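ADP compounds hydrolase NudE (Escherichia coli, PDB 1VHZ) hydrolyses ADP-ribose, NADH and the dinucleotides Ap3A and Ap2A as a magnesium-dependent, homodimeric Nudix hydrolase. Local coordinates at residues A51-P56 / S124-V129; T25-D30 / R43-N48; L64-A69 / P148-P153. All blocks are in the same frame, centred on the assembly; numbering follows the deposited sequence.

From the N terminus, contact 2 comes first: it closes a short hairpin, bringing 25-30 and 43-48 together over 12 intervening residues in the three-stranded antiparallel sheet. The chain then runs directly into 51-56, where contact 1 opens; it closes at 124-129, across 67 intervening residues that include the Nudix box and its helix 90-102. Contact 3 opens at 64-69, within that loop, and closes at 148-153, beyond it, and the two therefore cross. Both belong to one mixed sheet, in which strands 51-58 and 61-69 are neighbours. Contact 2 stands apart, about 23 Å from contact 1 and 33 Å from contact 3 between centres.

Contact 1. Residues A51-P56 / S124-V129; sequences AVMIVP and SKMNIV
The parallel strand pair at the centre of the Nudix sheet joins Ala51-Pro56 to Lys125-Val129, with Ala51 opposite Met126, Val52 opposite Asn127, Met53 opposite Ile128 and Ile54 opposite Val129. The backbone ladder begins at Ala51 N, which donates to Lys125 O, continues with Met53 N to Asn127 O (2.8 Å) and Val129 N to Met53 O (2.8 Å), and ends with Val55 N on Val129 O. At Ala51 O two donors from one residue converge: Asn127 N reaches it from above the carbonyl plane, and Asn127 ND2 also lies 2.9 Å from Ala51 O. CG of Asn127 lies beside its backbone N (chi1 -60°), bringing ND2 to Ala51 O, which lies close to the amide plane; ND2 also bonds Glu50 OE1, and with two acceptors for ND2 the orientation of the buried amide is fixed.

Such a sheet, flanked by helices on both sides, is the core of the Nudix alpha/beta/alpha sandwich. On the face of Ala51, Met53, Met126 and Ile128, directed to helix 169-184, the two methionines cross at about a right angle: Met126 SD lies 3.5 Å from Met53 CB, while Met53 CE comes 3.6 Å from Met126 CG and 3.7 Å from Ile128 CG1. The bent Met126 chain also brings its CE to 3.8 Å from Ala51 CB. On the other face, Val52 CG2 meets Val129 CG2 at 3.8 Å, and Ile54 packs against Ala94 and Glu97 of the Nudix helix, the latter probably a metal ligand, as in related Nudix enzymes.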
ATOM      1  N   ALA A  51      -5.246  11.632  -0.741  1.00 14.32           N
ATOM      2  CA  ALA A  51      -6.397  10.779  -0.836  1.00 14.34           C
ATOM      3  C   ALA A  51      -7.039  10.564   0.529  1.00 14.61           C
ATOM      4  O   ALA A  51      -6.448  10.808   1.586  1.00 13.80           O
ATOM      5  CB  ALA A  51      -6.019   9.420  -1.449  1.00 11.06           C
ATOM      6  N   VAL A  52      -8.284  10.090   0.480  1.00 12.40           N
ATOM      7  CA  VAL A  52      -9.056   9.798   1.671  1.00 12.25           C
ATOM      8  C   VAL A  52      -9.765   8.450   1.495  1.00 13.60           C
ATOM      9  O   VAL A  52     -10.149   8.064   0.388  1.00 11.45           O
ATOM     10  CB  VAL A  52     -10.083  10.894   2.000  1.00 18.48           C
ATOM     11  CG1 VAL A  52     -11.179  10.984   0.950  1.00 19.88           C
ATOM     12  CG2 VAL A  52     -10.725  10.665   3.373  1.00 13.56           C
ATOM     13  N   MET A  53      -9.789   7.665   2.549  1.00 12.36           N
ATOM     14  CA  MET A  53     -10.471   6.359   2.515  1.00 14.27           C
ATOM     15  C   MET A  53     -11.458   6.401   3.687  1.00 12.71           C
ATOM     16  O   MET A  53     -11.084   6.825   4.782  1.00 13.18           O
ATOM     17  CB  MET A  53      -9.522   5.179   2.580  1.00  9.55           C
ATOM     18  CG  MET A  53     -10.087   3.938   3.278  1.00 29.22           C
ATOM     19  SD  MET A  53      -8.955   2.510   3.263  1.00 24.00           S
ATOM     20  CE  MET A  53      -7.399   3.393   3.245  1.00 20.77           C
ATOM     21  N   ILE A  54     -12.704   6.048   3.432  1.00 11.39           N
ATOM     22  CA  ILE A  54     -13.724   6.113   4.468  1.00 14.70           C
ATOM     23  C   ILE A  54     -14.258   4.749   4.865  1.00 15.33           C
ATOM     24  O   ILE A  54     -14.582   3.907   4.035  1.00 15.93           O
ATOM     25  CB  ILE A  54     -14.937   6.964   4.020  1.00 14.23           C
ATOM     26  CG1 ILE A  54     -14.472   8.274   3.407  1.00 11.58           C
ATOM     27  CG2 ILE A  54     -15.869   7.229   5.197  1.00 17.04           C
ATOM     28  CD1 ILE A  54     -14.205   8.197   1.923  1.00  9.81           C
ATOM     29  N   VAL A  55     -14.329   4.552   6.163  1.00 12.39           N
ATOM     30  CA  VAL A  55     -14.819   3.340   6.772  1.00 13.13           C
ATOM     31  C   VAL A  55     -16.103   3.653   7.553  1.00 16.32           C
ATOM     32  O   VAL A  55     -16.061   4.020   8.724  1.00 13.66           O
ATOM     33  CB  VAL A  55     -13.756   2.737   7.711  1.00 16.67           C
ATOM     34  CG1 VAL A  55     -14.267   1.459   8.348  1.00  7.50           C
ATOM     35  CG2 VAL A  55     -12.453   2.442   6.940  1.00 10.51           C
ATOM     36  N   PRO A  56     -17.240   3.472   6.902  1.00 16.21           N
ATOM     37  CA  PRO A  56     -18.541   3.701   7.487  1.00 19.58           C
ATOM     38  C   PRO A  56     -19.011   2.527   8.332  1.00 18.75           C
ATOM     39  O   PRO A  56     -18.863   1.359   7.966  1.00 20.38           O
ATOM     40  CB  PRO A  56     -19.475   3.905   6.309  1.00 16.34           C
ATOM     41  CG  PRO A  56     -18.652   3.770   5.080  1.00 16.13           C
ATOM     42  CD  PRO A  56     -17.387   3.058   5.477  1.00 17.07           C
ATOM     43  N   SER A 124       2.279   9.953  -2.780  1.00 37.33           N
ATOM     44  CA  SER A 124       0.907  10.093  -2.319  1.00 38.80           C
ATOM     45  C   SER A 124       0.620   9.597  -0.911  1.00 32.04           C
ATOM     46  O   SER A 124       1.140   8.592  -0.462  1.00 34.76           O
ATOM     47  CB  SER A 124      -0.048   9.370  -3.296  1.00 42.28           C
ATOM     48  OG  SER A 124      -1.295  10.056  -3.270  1.00 57.13           O
ATOM     49  N   LYS A 125      -0.277  10.281  -0.210  1.00 27.33           N
ATOM     50  CA  LYS A 125      -0.693   9.953   1.126  1.00 23.23           C
ATOM     51  C   LYS A 125      -2.189   9.578   1.123  1.00 22.73           C
ATOM     52  O   LYS A 125      -2.975  10.200   0.413  1.00 20.14           O
ATOM     53  CB  LYS A 125      -0.583  11.103   2.128  1.00 27.51           C
ATOM     54  CG  LYS A 125       0.674  11.923   2.113  1.00 31.23           C
ATOM     55  CD  LYS A 125       1.856  11.176   2.699  1.00 37.62           C
ATOM     56  CE  LYS A 125       3.075  12.107   2.749  1.00 40.71           C
ATOM     57  NZ  LYS A 125       4.318  11.313   2.554  1.00 47.20           N
ATOM     58  N   MET A 126      -2.509   8.689   2.051  1.00 18.43           N
ATOM     59  CA  MET A 126      -3.888   8.237   2.208  1.00 15.19           C
ATOM     60  C   MET A 126      -4.370   8.502   3.625  1.00 14.39           C
ATOM     61  O   MET A 126      -3.768   8.064   4.610  1.00 14.50           O
ATOM     62  CB  MET A 126      -3.967   6.772   1.813  1.00 16.04           C
ATOM     63  CG  MET A 126      -5.254   6.053   2.204  1.00 21.50           C
ATOM     64  SD  MET A 126      -6.671   6.702   1.319  1.00 18.52           S
ATOM     65  CE  MET A 126      -6.500   5.883  -0.263  1.00 13.45           C
ATOM     66  N   ASN A 127      -5.462   9.242   3.759  1.00 11.16           N
ATOM     67  CA  ASN A 127      -6.010   9.547   5.076  1.00 12.82           C
ATOM     68  C   ASN A 127      -7.180   8.607   5.361  1.00 14.39           C
ATOM     69  O   ASN A 127      -8.116   8.547   4.552  1.00 15.05           O
ATOM     70  CB  ASN A 127      -6.464  11.013   5.173  1.00 11.64           C
ATOM     71  CG  ASN A 127      -5.316  11.985   4.926  1.00 12.09           C
ATOM     72  OD1 ASN A 127      -4.611  12.365   5.844  1.00 12.02           O
ATOM     73  ND2 ASN A 127      -5.106  12.372   3.666  1.00 11.25           N
ATOM     74  N   ILE A 128      -7.094   7.878   6.469  1.00 12.14           N
ATOM     75  CA  ILE A 128      -8.151   6.948   6.858  1.00  7.51           C
ATOM     76  C   ILE A 128      -9.133   7.591   7.812  1.00  9.85           C
ATOM     77  O   ILE A 128      -8.788   8.107   8.886  1.00 12.66           O
ATOM     78  CB  ILE A 128      -7.544   5.674   7.501  1.00 13.21           C
ATOM     79  CG1 ILE A 128      -6.650   4.981   6.459  1.00 10.09           C
ATOM     80  CG2 ILE A 128      -8.640   4.739   7.973  1.00 13.04           C
ATOM     81  CD1 ILE A 128      -5.720   3.938   7.059  1.00 16.36           C
ATOM     82  N   VAL A 129     -10.405   7.636   7.425  1.00 11.70           N
ATOM     83  CA  VAL A 129     -11.424   8.253   8.273  1.00 12.62           C
ATOM     84  C   VAL A 129     -12.544   7.275   8.614  1.00 15.62           C
ATOM     85  O   VAL A 129     -12.993   6.557   7.714  1.00 13.94           O
ATOM     86  CB  VAL A 129     -12.044   9.465   7.535  1.00 12.11           C
ATOM     87  CG1 VAL A 129     -13.181  10.089   8.333  1.00 14.01           C
ATOM     88  CG2 VAL A 129     -11.016  10.521   7.193  1.00 13.39           C
TER

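Contact 2. Residues T25-D30 / R43-N48; sequences TVESVD and RMRPTN
Glu27 and Arg43 form the tight centre of this hairpin contact. Their backbones are a hydrogen-bonded antiparallel pair, with Glu27 N 2.8 Å from Arg43 O, and their side chains meet again on one face of the sheet. Arg43 NE and NH1 both turn to a single carboxylate oxygen, Glu27 OE1, at 3.0 and 3.1 Å respectively, and that oxygen lies in the guanidinium plane. Val29 CG2 and Pro46 CG sandwich the group near its rim from opposite faces, which limits its tilt. Its NH2 is bound by Glu73 and the Val70 carbonyl of the second subunit; the arginine charge is thus shared between Glu27 and, across the dimer interface, Glu73. On the other face of the sheet, Met44, bent at chi2 and chi3, lays its CE 3.5 Å from Val26 CB.

The Arg45 side chain makes the loose, solvent-exposed side, although its backbone is firmly held, Arg45 N donating to Thr25 O at 2.7 Å. Arg45 NE lies 3.5 Å from Glu27 OE2, but the oxygen is well out of the guanidinium plane and the attraction is one of charges alone. The aliphatic part runs alongside Thr25, with Arg45 CB 3.6 Å from Thr25 OG1, a covered hydroxyl that has no polar partner in the model.

The side chain of Arg43 is about 5 Å from bound ADP-ribose, beside Val70, Gly71 and Glu73 of the second subunit. Strand 25-32 is the middle of three, with 11-20 and 38-44 at its flanks.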
ATOM      1  N   THR A  25       2.851  11.140 -14.880  1.00 32.63           N
ATOM      2  CA  THR A  25       4.004  11.915 -15.314  1.00 35.18           C
ATOM      3  C   THR A  25       5.233  11.366 -14.595  1.00 33.36           C
ATOM      4  O   THR A  25       5.382  11.470 -13.382  1.00 33.34           O
ATOM      5  CB  THR A  25       3.870  13.423 -15.314  1.00 37.53           C
ATOM      6  OG1 THR A  25       5.132  14.048 -14.983  1.00 41.58           O
ATOM      7  CG2 THR A  25       2.779  13.958 -14.436  1.00 35.50           C
ATOM      8  N   VAL A  26       6.043  10.629 -15.358  1.00 32.40           N
ATOM      9  CA  VAL A  26       7.243  10.008 -14.824  1.00 31.22           C
ATOM     10  C   VAL A  26       8.485  10.862 -15.023  1.00 31.35           C
ATOM     11  O   VAL A  26       8.788  11.416 -16.070  1.00 30.58           O
ATOM     12  CB  VAL A  26       7.434   8.568 -15.297  1.00 39.96           C
ATOM     13  CG1 VAL A  26       6.843   8.348 -16.676  1.00 47.84           C
ATOM     14  CG2 VAL A  26       8.894   8.117 -15.266  1.00 33.41           C
ATOM     15  N   GLU A  27       9.209  11.012 -13.908  1.00 30.80           N
ATOM     16  CA  GLU A  27      10.422  11.777 -13.818  1.00 29.33           C
ATOM     17  C   GLU A  27      11.670  10.917 -13.612  1.00 28.96           C
ATOM     18  O   GLU A  27      11.627   9.883 -12.954  1.00 28.90           O
ATOM     19  CB  GLU A  27      10.366  12.704 -12.577  1.00 23.65           C
ATOM     20  CG  GLU A  27       9.377  13.836 -12.751  1.00 23.19           C
ATOM     21  CD  GLU A  27       9.299  14.713 -11.530  1.00 19.69           C
ATOM     22  OE1 GLU A  27       9.663  14.231 -10.441  1.00 27.53           O
ATOM     23  OE2 GLU A  27       8.901  15.882 -11.665  1.00 30.75           O
ATOM     24  N   SER A  28      12.757  11.391 -14.189  1.00 28.26           N
ATOM     25  CA  SER A  28      14.062  10.740 -14.037  1.00 28.70           C
ATOM     26  C   SER A  28      14.811  11.639 -13.035  1.00 26.62           C
ATOM     27  O   SER A  28      14.774  12.861 -13.210  1.00 26.87           O
ATOM     28  CB  SER A  28      14.830  10.671 -15.341  1.00 26.14           C
ATOM     29  OG  SER A  28      15.695   9.549 -15.369  1.00 40.14           O
ATOM     30  N   VAL A  29      15.342  11.075 -11.974  1.00 26.17           N
ATOM     31  CA  VAL A  29      16.028  11.865 -10.960  1.00 26.07           C
ATOM     32  C   VAL A  29      17.496  11.462 -10.829  1.00 28.03           C
ATOM     33  O   VAL A  29      17.765  10.309 -10.508  1.00 26.38           O
ATOM     34  CB  VAL A  29      15.377  11.685  -9.567  1.00 22.01           C
ATOM     35  CG1 VAL A  29      16.050  12.564  -8.523  1.00 22.40           C
ATOM     36  CG2 VAL A  29      13.886  12.001  -9.593  1.00 25.76           C
ATOM     37  N   ASP A  30      18.409  12.396 -11.087  1.00 27.60           N
ATOM     38  CA  ASP A  30      19.827  12.102 -10.920  1.00 27.25           C
ATOM     39  C   ASP A  30      20.171  12.360  -9.446  1.00 27.59           C
ATOM     40  O   ASP A  30      19.865  13.426  -8.917  1.00 25.31           O
ATOM     41  CB  ASP A  30      20.721  12.962 -11.803  1.00 40.07           C
ATOM     42  CG  ASP A  30      20.793  12.412 -13.215  1.00 43.11           C
ATOM     43  OD1 ASP A  30      21.748  11.669 -13.495  1.00 54.36           O
ATOM     44  OD2 ASP A  30      19.889  12.709 -14.015  1.00 54.96           O
ATOM     45  N   ARG A  43      10.600   8.026 -10.881  1.00 31.39           N
ATOM     46  CA  ARG A  43       9.483   8.143  -9.966  1.00 31.88           C
ATOM     47  C   ARG A  43       8.337   8.909 -10.644  1.00 31.87           C
ATOM     48  O   ARG A  43       8.510   9.566 -11.667  1.00 30.12           O
ATOM     49  CB  ARG A  43       9.830   8.928  -8.676  1.00 19.38           C
ATOM     50  CG  ARG A  43      10.135  10.391  -8.987  1.00 19.07           C
ATOM     51  CD  ARG A  43      10.465  11.207  -7.753  1.00 20.85           C
ATOM     52  NE  ARG A  43      10.597  12.617  -8.091  1.00 20.68           N
ATOM     53  CZ  ARG A  43      11.159  13.571  -7.372  1.00 22.37           C
ATOM     54  NH1 ARG A  43      11.171  14.814  -7.838  1.00 20.55           N
ATOM     55  NH2 ARG A  43      11.713  13.317  -6.190  1.00 21.04           N
ATOM     56  N   MET A  44       7.210   8.850  -9.953  1.00 30.37           N
ATOM     57  CA  MET A  44       6.038   9.585 -10.431  1.00 34.57           C
ATOM     58  C   MET A  44       6.175  11.017  -9.918  1.00 35.22           C
ATOM     59  O   MET A  44       6.696  11.215  -8.813  1.00 35.93           O
ATOM     60  CB  MET A  44       4.746   8.920  -9.989  1.00 33.45           C
ATOM     61  CG  MET A  44       3.862   8.614 -11.210  1.00 41.77           C
ATOM     62  SD  MET A  44       4.551   7.276 -12.179  1.00 47.44           S
ATOM     63  CE  MET A  44       4.325   7.859 -13.843  1.00 52.76           C
ATOM     64  N   ARG A  45       5.849  11.998 -10.742  1.00 35.38           N
ATOM     65  CA  ARG A  45       5.963  13.385 -10.327  1.00 39.85           C
ATOM     66  C   ARG A  45       5.317  13.587  -8.954  1.00 41.27           C
ATOM     67  O   ARG A  45       4.177  13.215  -8.732  1.00 40.58           O
ATOM     68  CB  ARG A  45       5.324  14.326 -11.349  1.00 43.93           C
ATOM     69  CG  ARG A  45       5.556  15.797 -11.049  1.00 53.71           C
ATOM     70  CD  ARG A  45       5.368  16.658 -12.294  1.00 65.28           C
ATOM     71  NE  ARG A  45       6.092  17.920 -12.181  1.00 80.08           N
ATOM     72  CZ  ARG A  45       5.808  18.903 -11.334  1.00 85.00           C
ATOM     73  NH1 ARG A  45       4.789  18.797 -10.487  1.00 86.53           N
ATOM     74  NH2 ARG A  45       6.544  20.011 -11.319  1.00 86.45           N
ATOM     75  N   PRO A  46       6.068  14.183  -8.039  1.00 44.25           N
ATOM     76  CA  PRO A  46       5.603  14.469  -6.709  1.00 46.76           C
ATOM     77  C   PRO A  46       4.411  15.417  -6.728  1.00 47.46           C
ATOM     78  O   PRO A  46       4.372  16.418  -7.437  1.00 46.90           O
ATOM     79  CB  PRO A  46       6.780  15.121  -5.992  1.00 46.73           C
ATOM     80  CG  PRO A  46       7.962  14.882  -6.848  1.00 47.97           C
ATOM     81  CD  PRO A  46       7.464  14.662  -8.250  1.00 46.39           C
ATOM     82  N   THR A  47       3.426  15.076  -5.909  1.00 47.87           N
ATOM     83  CA  THR A  47       2.226  15.893  -5.798  1.00 49.43           C
ATOM     84  C   THR A  47       1.855  16.041  -4.326  1.00 47.54           C
ATOM     85  O   THR A  47       2.282  15.242  -3.491  1.00 47.03           O
ATOM     86  CB  THR A  47       1.053  15.250  -6.562  1.00 56.03           C
ATOM     87  OG1 THR A  47      -0.137  16.012  -6.345  1.00 55.94           O
ATOM     88  CG2 THR A  47       0.834  13.822  -6.084  1.00 57.85           C
ATOM     89  N   ASN A  48       1.083  17.072  -4.020  1.00 44.77           N
ATOM     90  CA  ASN A  48       0.644  17.273  -2.638  1.00 41.18           C
ATOM     91  C   ASN A  48      -0.839  16.926  -2.545  1.00 39.97           C
ATOM     92  O   ASN A  48      -1.461  17.124  -1.508  1.00 40.24           O
ATOM     93  CB  ASN A  48       0.979  18.680  -2.158  1.00 41.05           C
ATOM     94  CG  ASN A  48       2.466  18.792  -1.832  1.00 47.36           C
ATOM     95  OD1 ASN A  48       2.905  18.257  -0.811  1.00 51.83           O
ATOM     96  ND2 ASN A  48       3.245  19.440  -2.686  1.00 44.36           N
TER

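Contact 3. Residues L64-A69 / P148-P153; sequences LIREYA and PQVRWP
Leu64 and Val150 form a hydrogen-bonded antiparallel pair, Leu64 N lying 2.7 Å from Val150 O and Val150 N 2.8 Å from Leu64 O, and the N-to-C directions of the two short strand segments are 145° apart. One further rung, Arg66 N to Pro148 O (2.9 Å), extends the pairing to Pro148, just ahead of strand 149-153.

Leu64 lies against both Val150 and Trp152. Its first two torsions (chi1 -65°, chi2 -62°) together bring CD2 to 3.4 Å from Trp152 CB, the root of that side chain; the indole NE1 is bonded to His156 O. Next to this pair the Arg66 chain, extended as far as NE, crosses Val150 at a slant, NE and NH1 in van der Waals contact with Val150 CG2 at 3.5 and 3.8 Å. Pro148 CD comes 3.4 Å from Arg66 O.

The pairing adds strand 149-153 to strand 61-69 in the mixed Nudix sheet, where 61-69 also pairs with 51-58 and 74-78. Leu77 of strand 74-78 packs on Leu64, Arg66 and Val150, whereas Ile65, on the other face, rests on Val102 and Glu101 of the Nudix helix 90-102, Glu101 being probably a metal ligand as in related enzymes.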
ATOM      1  N   LEU A  64     -19.053  -1.813   2.977  1.00 17.04           N
ATOM      2  CA  LEU A  64     -17.983  -1.970   1.987  1.00 15.46           C
ATOM      3  C   LEU A  64     -18.588  -1.733   0.605  1.00 12.36           C
ATOM      4  O   LEU A  64     -19.811  -1.787   0.505  1.00 12.91           O
ATOM      5  CB  LEU A  64     -17.467  -3.407   1.964  1.00 22.38           C
ATOM      6  CG  LEU A  64     -16.767  -4.017   3.171  1.00 30.56           C
ATOM      7  CD1 LEU A  64     -15.493  -3.268   3.507  1.00 31.71           C
ATOM      8  CD2 LEU A  64     -17.664  -4.102   4.387  1.00 39.07           C
ATOM      9  N   ILE A  65     -17.746  -1.533  -0.407  1.00  9.15           N
ATOM     10  CA  ILE A  65     -18.235  -1.374  -1.755  1.00 11.39           C
ATOM     11  C   ILE A  65     -17.456  -2.280  -2.722  1.00 15.47           C
ATOM     12  O   ILE A  65     -16.349  -2.704  -2.421  1.00 13.18           O
ATOM     13  CB  ILE A  65     -18.173   0.067  -2.286  1.00 20.58           C
ATOM     14  CG1 ILE A  65     -16.766   0.638  -2.069  1.00 21.76           C
ATOM     15  CG2 ILE A  65     -19.216   0.958  -1.616  1.00 11.63           C
ATOM     16  CD1 ILE A  65     -16.424   1.786  -2.972  1.00 24.11           C
ATOM     17  N   ARG A  66     -18.075  -2.603  -3.855  1.00 14.17           N
ATOM     18  CA  ARG A  66     -17.456  -3.405  -4.900  1.00 13.04           C
ATOM     19  C   ARG A  66     -17.133  -2.418  -6.029  1.00 16.01           C
ATOM     20  O   ARG A  66     -17.980  -1.611  -6.397  1.00 16.38           O
ATOM     21  CB  ARG A  66     -18.327  -4.568  -5.340  1.00 14.94           C
ATOM     22  CG  ARG A  66     -18.598  -5.561  -4.212  1.00 17.00           C
ATOM     23  CD  ARG A  66     -19.463  -6.736  -4.665  1.00 22.73           C
ATOM     24  NE  ARG A  66     -19.639  -7.681  -3.562  1.00 20.70           N
ATOM     25  CZ  ARG A  66     -18.765  -8.552  -3.093  1.00 29.15           C
ATOM     26  NH1 ARG A  66     -19.101  -9.328  -2.051  1.00 27.08           N
ATOM     27  NH2 ARG A  66     -17.546  -8.686  -3.629  1.00 24.88           N
ATOM     28  N   GLU A  67     -15.897  -2.422  -6.511  1.00 15.98           N
ATOM     29  CA  GLU A  67     -15.485  -1.446  -7.516  1.00 15.73           C
ATOM     30  C   GLU A  67     -14.498  -2.033  -8.500  1.00 17.10           C
ATOM     31  O   GLU A  67     -13.527  -2.713  -8.133  1.00 12.40           O
ATOM     32  CB  GLU A  67     -14.836  -0.255  -6.751  1.00 10.88           C
ATOM     33  CG  GLU A  67     -14.434   0.901  -7.643  1.00 20.61           C
ATOM     34  CD  GLU A  67     -14.257   2.211  -6.883  1.00 24.97           C
ATOM     35  OE1 GLU A  67     -14.461   3.293  -7.475  1.00 17.59           O
ATOM     36  OE2 GLU A  67     -13.923   2.173  -5.681  1.00 20.33           O
ATOM     37  N   TYR A  68     -14.740  -1.752  -9.786  1.00 12.85           N
ATOM     38  CA  TYR A  68     -13.868  -2.292 -10.810  1.00 17.17           C
ATOM     39  C   TYR A  68     -12.474  -1.670 -10.737  1.00 17.49           C
ATOM     40  O   TYR A  68     -12.316  -0.483 -10.496  1.00 19.85           O
ATOM     41  CB  TYR A  68     -14.479  -2.135 -12.198  1.00 12.27           C
ATOM     42  CG  TYR A  68     -13.645  -2.717 -13.315  1.00 15.26           C
ATOM     43  CD1 TYR A  68     -12.857  -1.889 -14.109  1.00 16.37           C
ATOM     44  CD2 TYR A  68     -13.618  -4.082 -13.567  1.00 16.08           C
ATOM     45  CE1 TYR A  68     -12.089  -2.405 -15.126  1.00 15.15           C
ATOM     46  CE2 TYR A  68     -12.866  -4.609 -14.599  1.00 19.42           C
ATOM     47  CZ  TYR A  68     -12.105  -3.763 -15.378  1.00 19.53           C
ATOM     48  OH  TYR A  68     -11.337  -4.278 -16.397  1.00 19.07           O
ATOM     49  N   ALA A  69     -11.476  -2.501 -10.967  1.00 17.02           N
ATOM     50  CA  ALA A  69     -10.067  -2.106 -10.972  1.00 18.02           C
ATOM     51  C   ALA A  69      -9.445  -2.603 -12.275  1.00 18.56           C
ATOM     52  O   ALA A  69      -9.321  -3.817 -12.493  1.00 17.40           O
ATOM     53  CB  ALA A  69      -9.380  -2.755  -9.762  1.00 16.55           C
ATOM     54  N   PRO A 148     -21.920  -1.425  -5.804  1.00 15.65           N
ATOM     55  CA  PRO A 148     -22.714  -2.284  -4.931  1.00 19.02           C
ATOM     56  C   PRO A 148     -22.146  -2.222  -3.518  1.00 20.11           C
ATOM     57  O   PRO A 148     -20.925  -2.191  -3.356  1.00 16.85           O
ATOM     58  CB  PRO A 148     -22.618  -3.672  -5.537  1.00 13.87           C
ATOM     59  CG  PRO A 148     -22.114  -3.481  -6.916  1.00 14.66           C
ATOM     60  CD  PRO A 148     -21.309  -2.188  -6.903  1.00 18.23           C
ATOM     61  N   GLN A 149     -23.024  -2.111  -2.537  1.00 20.79           N
ATOM     62  CA  GLN A 149     -22.684  -2.039  -1.139  1.00 22.87           C
ATOM     63  C   GLN A 149     -22.757  -3.402  -0.472  1.00 24.23           C
ATOM     64  O   GLN A 149     -23.532  -4.277  -0.867  1.00 23.77           O
ATOM     65  CB  GLN A 149     -23.646  -1.071  -0.405  1.00 18.56           C
ATOM     66  CG  GLN A 149     -23.369   0.374  -0.751  1.00 22.89           C
ATOM     67  CD  GLN A 149     -24.371   1.356  -0.208  1.00 19.92           C
ATOM     68  OE1 GLN A 149     -24.776   1.256   0.945  1.00 29.65           O
ATOM     69  NE2 GLN A 149     -24.754   2.336  -1.032  1.00 19.99           N
ATOM     70  N   VAL A 150     -21.850  -3.635   0.474  1.00 24.80           N
ATOM     71  CA  VAL A 150     -21.821  -4.888   1.224  1.00 21.74           C
ATOM     72  C   VAL A 150     -21.761  -4.583   2.727  1.00 21.36           C
ATOM     73  O   VAL A 150     -20.843  -3.882   3.186  1.00 21.10           O
ATOM     74  CB  VAL A 150     -20.644  -5.794   0.859  1.00 24.73           C
ATOM     75  CG1 VAL A 150     -20.704  -7.102   1.671  1.00 16.81           C
ATOM     76  CG2 VAL A 150     -20.609  -6.135  -0.624  1.00 19.32           C
ATOM     77  N   ARG A 151     -22.757  -5.032   3.466  1.00 16.94           N
ATOM     78  CA  ARG A 151     -22.787  -4.845   4.915  1.00 21.26           C
ATOM     79  C   ARG A 151     -22.019  -6.009   5.556  1.00 22.19           C
ATOM     80  O   ARG A 151     -22.292  -7.168   5.242  1.00 23.54           O
ATOM     81  CB  ARG A 151     -24.231  -4.767   5.424  1.00 21.93           C
ATOM     82  CG  ARG A 151     -24.764  -3.340   5.266  1.00 38.87           C
ATOM     83  CD  ARG A 151     -26.286  -3.303   5.251  1.00 50.98           C
ATOM     84  NE  ARG A 151     -26.767  -2.086   5.908  1.00 64.46           N
ATOM     85  CZ  ARG A 151     -26.596  -0.846   5.470  1.00 64.44           C
ATOM     86  NH1 ARG A 151     -25.947  -0.596   4.338  1.00 70.22           N
ATOM     87  NH2 ARG A 151     -27.079   0.162   6.182  1.00 64.91           N
ATOM     88  N   TRP A 152     -21.018  -5.693   6.351  1.00 18.65           N
ATOM     89  CA  TRP A 152     -20.162  -6.688   6.979  1.00 20.43           C
ATOM     90  C   TRP A 152     -20.109  -6.470   8.484  1.00 20.04           C
ATOM     91  O   TRP A 152     -19.703  -5.400   8.937  1.00 17.91           O
ATOM     92  CB  TRP A 152     -18.748  -6.566   6.384  1.00 13.25           C
ATOM     93  CG  TRP A 152     -17.942  -7.817   6.570  1.00 15.31           C
ATOM     94  CD1 TRP A 152     -17.331  -8.255   7.717  1.00 13.99           C
ATOM     95  CD2 TRP A 152     -17.648  -8.779   5.550  1.00 12.61           C
ATOM     96  NE1 TRP A 152     -16.677  -9.442   7.477  1.00 13.41           N
ATOM     97  CE2 TRP A 152     -16.854  -9.778   6.147  1.00 18.38           C
ATOM     98  CE3 TRP A 152     -17.977  -8.881   4.194  1.00 15.92           C
ATOM     99  CZ2 TRP A 152     -16.397 -10.884   5.424  1.00 13.26           C
ATOM    100  CZ3 TRP A 152     -17.526  -9.978   3.464  1.00 18.28           C
ATOM    101  CH2 TRP A 152     -16.742 -10.969   4.107  1.00 17.90           C
ATOM    102  N   PRO A 153     -20.519  -7.479   9.241  1.00 19.15           N
ATOM    103  CA  PRO A 153     -20.580  -7.371  10.678  1.00 19.86           C
ATOM    104  C   PRO A 153     -19.227  -7.126  11.316  1.00 19.62           C
ATOM    105  O   PRO A 153     -18.262  -7.829  11.026  1.00 16.23           O
ATOM    106  CB  PRO A 153     -21.196  -8.671  11.150  1.00 21.80           C
ATOM    107  CG  PRO A 153     -21.449  -9.514   9.970  1.00 23.93           C
ATOM    108  CD  PRO A 153     -21.018  -8.775   8.737  1.00 21.59           C
TER